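Local coordinates for YkuI protein (Bacillus subtilis, PDB 2BAS) that probably acts as a cyclic-di-GMP-specific phosphodiesterase, pairing an EAL domain with a C-terminal signalling-associated domain in a two-subunit assembly, at residues Y41-E49 and R250-S261. Numbering follows the deposited sequence.
Sequences YYQAIFSAE and RYFQGYYLVSPS
Phe46 and Phe252 pair antiparallel through two backbone bonds, Phe46 N to Phe252 O (2.9 Å) and Phe252 N to Phe46 O. Earlier on strand 41-47, Tyr42 and Ser261 form a second, isolated bridge, with Tyr42 N 2.7 Å from Ser261 O. Between the two bridges residues 254-257 swing away from the strand, and polar groups span the gap. Gln43, its CG anti to the backbone N (chi1 -168°) and its chain extended, carries its amide across: NE2 donates to Val258 O (3.2 Å), while OE1 accepts from Gln253 NE2 (3.1 Å). The two amide planes stand at 90°, and the Gln253 donor lies above the carbonyl plane of Gln43, while the bond stays near the plane of its own amide. Gln253 is also held by Glu57 through NE2 and by Lys197 through OE1. A water links Ala44 O, Gly254 N and Val258 O.

Apolar contacts flank this seam. The Phe46 ring meets Val258 CG2 with its edge at CZ (3.6 Å), and Leu257 CD1 reaches its CD1. Phe252 CE1 touches Ala48 CB, and on the Ser47 and Tyr251 side Ile45 CG2 packs on Tyr251 CB (3.8 Å).

At the far end, Glu49 OE2 and Arg250 NE form a salt bridge (3.2 Å) whose N-H points nearly straight at the oxygen; OE2 lies in the guanidinium plane, whereas NE stands above the carboxylate plane. Glu49 OE1 makes a further salt bridge to Lys366 of the second subunit, tying this corner to the dimer. With strand 249-252 pairing parallel to 229-233 on its other side, the antiparallel seam to strand 38-47 helps close the modified TIM barrel characteristic of EAL domains.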
# COMPACT_ATOMS: atom_id res chain seq x y z
N TYR A 41 8.97 -22.62 -25.83
CA TYR A 41 8.92 -23.49 -24.67
C TYR A 41 7.80 -22.98 -23.77
O TYR A 41 7.22 -21.92 -24.04
CB TYR A 41 10.25 -23.48 -23.92
CG TYR A 41 11.08 -24.70 -24.13
CD1 TYR A 41 11.22 -25.28 -25.40
CD2 TYR A 41 11.77 -25.29 -23.06
CE1 TYR A 41 12.00 -26.41 -25.59
CE2 TYR A 41 12.56 -26.42 -23.24
CZ TYR A 41 12.67 -26.97 -24.51
OH TYR A 41 13.45 -28.09 -24.69
N TYR A 42 7.49 -23.73 -22.72
CA TYR A 42 6.39 -23.37 -21.82
C TYR A 42 6.71 -23.61 -20.34
O TYR A 42 7.43 -24.54 -19.99
CB TYR A 42 5.12 -24.15 -22.19
CG TYR A 42 4.78 -24.17 -23.68
CD1 TYR A 42 5.29 -25.16 -24.52
CD2 TYR A 42 3.94 -23.20 -24.24
CE1 TYR A 42 4.98 -25.18 -25.88
CE2 TYR A 42 3.62 -23.21 -25.59
CZ TYR A 42 4.15 -24.21 -26.40
OH TYR A 42 3.83 -24.22 -27.74
N GLN A 43 6.15 -22.75 -19.48
CA GLN A 43 6.25 -22.95 -18.04
C GLN A 43 4.87 -22.80 -17.43
O GLN A 43 4.20 -21.79 -17.61
CB GLN A 43 7.25 -21.97 -17.41
CG GLN A 43 7.62 -22.33 -15.96
CD GLN A 43 8.72 -21.45 -15.38
OE1 GLN A 43 8.96 -20.33 -15.85
NE2 GLN A 43 9.39 -21.96 -14.36
N ALA A 44 4.45 -23.83 -16.69
CA ALA A 44 3.12 -23.87 -16.11
C ALA A 44 2.94 -22.86 -14.99
O ALA A 44 3.88 -22.52 -14.26
CB ALA A 44 2.79 -25.27 -15.61
N ILE A 45 1.71 -22.36 -14.88
CA ILE A 45 1.35 -21.45 -13.82
C ILE A 45 0.24 -22.11 -13.01
O ILE A 45 -0.72 -22.64 -13.59
CB ILE A 45 0.96 -20.07 -14.36
CG1 ILE A 45 2.20 -19.41 -14.98
CG2 ILE A 45 0.43 -19.18 -13.23
CD1 ILE A 45 1.90 -18.46 -16.06
N PHE A 46 0.39 -22.07 -11.69
CA PHE A 46 -0.44 -22.86 -10.79
C PHE A 46 -1.50 -22.10 -10.02
O PHE A 46 -1.28 -21.00 -9.55
CB PHE A 46 0.43 -23.69 -9.85
CG PHE A 46 1.23 -24.74 -10.56
CD1 PHE A 46 2.50 -24.46 -11.05
CD2 PHE A 46 0.69 -26.01 -10.77
CE1 PHE A 46 3.24 -25.43 -11.72
CE2 PHE A 46 1.42 -26.98 -11.44
CZ PHE A 46 2.70 -26.69 -11.91
N SER A 47 -2.66 -22.74 -9.91
CA SER A 47 -3.84 -22.23 -9.21
C SER A 47 -3.66 -22.39 -7.71
O SER A 47 -3.01 -23.33 -7.26
CB SER A 47 -5.06 -23.06 -9.64
OG SER A 47 -6.28 -22.36 -9.45
N ALA A 48 -4.25 -21.47 -6.94
CA ALA A 48 -4.21 -21.59 -5.49
C ALA A 48 -5.42 -22.35 -4.95
O ALA A 48 -5.28 -23.14 -4.01
CB ALA A 48 -4.11 -20.23 -4.84
N GLU A 49 -6.59 -22.13 -5.56
CA GLU A 49 -7.85 -22.74 -5.12
C GLU A 49 -7.83 -24.26 -5.32
O GLU A 49 -7.90 -25.01 -4.34
CB GLU A 49 -9.06 -22.13 -5.84
CG GLU A 49 -9.01 -20.64 -6.04
CD GLU A 49 -8.79 -20.27 -7.49
OE1 GLU A 49 -9.62 -20.72 -8.32
OE2 GLU A 49 -7.82 -19.55 -7.79
N ARG A 250 -2.39 -15.60 -5.68
CA ARG A 250 -3.42 -16.42 -6.31
C ARG A 250 -2.85 -17.41 -7.33
O ARG A 250 -3.42 -18.48 -7.54
CB ARG A 250 -4.50 -15.56 -6.95
CG ARG A 250 -5.69 -16.38 -7.38
CD ARG A 250 -6.81 -15.53 -7.91
NE ARG A 250 -8.01 -16.34 -8.09
CZ ARG A 250 -9.21 -15.86 -8.38
NH1 ARG A 250 -9.39 -14.55 -8.51
NH2 ARG A 250 -10.23 -16.69 -8.52
N TYR A 251 -1.75 -17.05 -7.97
CA TYR A 251 -1.07 -17.91 -8.94
C TYR A 251 0.42 -17.97 -8.65
O TYR A 251 0.98 -17.01 -8.11
CB TYR A 251 -1.31 -17.43 -10.37
CG TYR A 251 -2.77 -17.32 -10.75
CD1 TYR A 251 -3.41 -16.08 -10.84
CD2 TYR A 251 -3.53 -18.46 -11.02
CE1 TYR A 251 -4.75 -15.98 -11.21
CE2 TYR A 251 -4.86 -18.38 -11.39
CZ TYR A 251 -5.47 -17.14 -11.48
OH TYR A 251 -6.80 -17.08 -11.84
N PHE A 252 1.06 -19.08 -9.01
CA PHE A 252 2.46 -19.32 -8.69
C PHE A 252 3.25 -19.91 -9.86
O PHE A 252 2.73 -20.74 -10.62
CB PHE A 252 2.58 -20.27 -7.51
CG PHE A 252 1.66 -19.96 -6.36
CD1 PHE A 252 0.41 -20.58 -6.25
CD2 PHE A 252 2.04 -19.07 -5.36
CE1 PHE A 252 -0.43 -20.31 -5.18
CE2 PHE A 252 1.20 -18.80 -4.27
CZ PHE A 252 -0.04 -19.41 -4.18
N GLN A 253 4.51 -19.52 -9.98
CA GLN A 253 5.38 -19.95 -11.08
C GLN A 253 6.84 -19.97 -10.66
O GLN A 253 7.30 -19.05 -9.98
CB GLN A 253 5.20 -18.99 -12.25
CG GLN A 253 5.97 -19.33 -13.52
CD GLN A 253 5.83 -18.25 -14.56
OE1 GLN A 253 5.07 -17.30 -14.39
NE2 GLN A 253 6.56 -18.38 -15.66
N GLY A 254 7.57 -21.01 -11.06
CA GLY A 254 9.01 -21.11 -10.81
C GLY A 254 9.63 -22.51 -10.88
O GLY A 254 8.91 -23.53 -10.98
N TYR A 255 10.96 -22.56 -10.82
CA TYR A 255 11.71 -23.82 -10.79
C TYR A 255 11.21 -24.75 -9.69
O TYR A 255 11.08 -25.96 -9.92
CB TYR A 255 13.22 -23.58 -10.60
CG TYR A 255 13.88 -22.87 -11.75
CD1 TYR A 255 13.97 -23.46 -13.01
CD2 TYR A 255 14.44 -21.60 -11.58
CE1 TYR A 255 14.58 -22.80 -14.09
CE2 TYR A 255 15.05 -20.93 -12.66
CZ TYR A 255 15.12 -21.54 -13.90
OH TYR A 255 15.73 -20.88 -14.96
N TYR A 256 10.93 -24.20 -8.51
CA TYR A 256 10.48 -25.00 -7.37
C TYR A 256 9.23 -25.79 -7.72
O TYR A 256 9.11 -26.95 -7.33
CB TYR A 256 10.25 -24.14 -6.12
CG TYR A 256 9.93 -24.97 -4.89
CD1 TYR A 256 10.94 -25.69 -4.23
CD2 TYR A 256 8.63 -25.06 -4.40
CE1 TYR A 256 10.65 -26.46 -3.12
CE2 TYR A 256 8.34 -25.83 -3.28
CZ TYR A 256 9.35 -26.53 -2.65
OH TYR A 256 9.08 -27.30 -1.54
N LEU A 257 8.32 -25.17 -8.46
CA LEU A 257 7.10 -25.84 -8.88
C LEU A 257 7.35 -26.74 -10.08
O LEU A 257 7.31 -27.96 -9.95
CB LEU A 257 5.99 -24.84 -9.17
CG LEU A 257 5.57 -23.96 -7.99
CD1 LEU A 257 4.58 -22.93 -8.44
CD2 LEU A 257 4.99 -24.78 -6.85
N VAL A 258 7.63 -26.14 -11.24
CA VAL A 258 7.91 -26.87 -12.48
C VAL A 258 8.78 -26.04 -13.42
O VAL A 258 8.43 -24.92 -13.77
CB VAL A 258 6.60 -27.30 -13.21
CG1 VAL A 258 6.90 -27.81 -14.60
CG2 VAL A 258 5.86 -28.39 -12.45
N SER A 259 9.92 -26.60 -13.82
CA SER A 259 10.82 -25.98 -14.79
C SER A 259 10.19 -25.84 -16.19
O SER A 259 9.17 -26.48 -16.48
CB SER A 259 12.11 -26.82 -14.93
OG SER A 259 11.81 -28.08 -15.49
N PRO A 260 10.76 -24.99 -17.07
CA PRO A 260 10.19 -24.90 -18.42
C PRO A 260 10.46 -26.13 -19.29
O PRO A 260 11.58 -26.64 -19.31
CB PRO A 260 10.89 -23.67 -19.02
CG PRO A 260 11.50 -22.95 -17.86
CD PRO A 260 11.86 -24.03 -16.89
N SER A 261 9.43 -26.61 -19.98
CA SER A 261 9.60 -27.68 -20.96
C SER A 261 8.87 -27.36 -22.26
O SER A 261 8.16 -26.36 -22.36
CB SER A 261 9.14 -29.04 -20.39
OG SER A 261 7.73 -29.14 -20.32
O HOH W 1 5.93 -23.12 -12.96
O HOH W 2 -8.14 -20.14 -11.08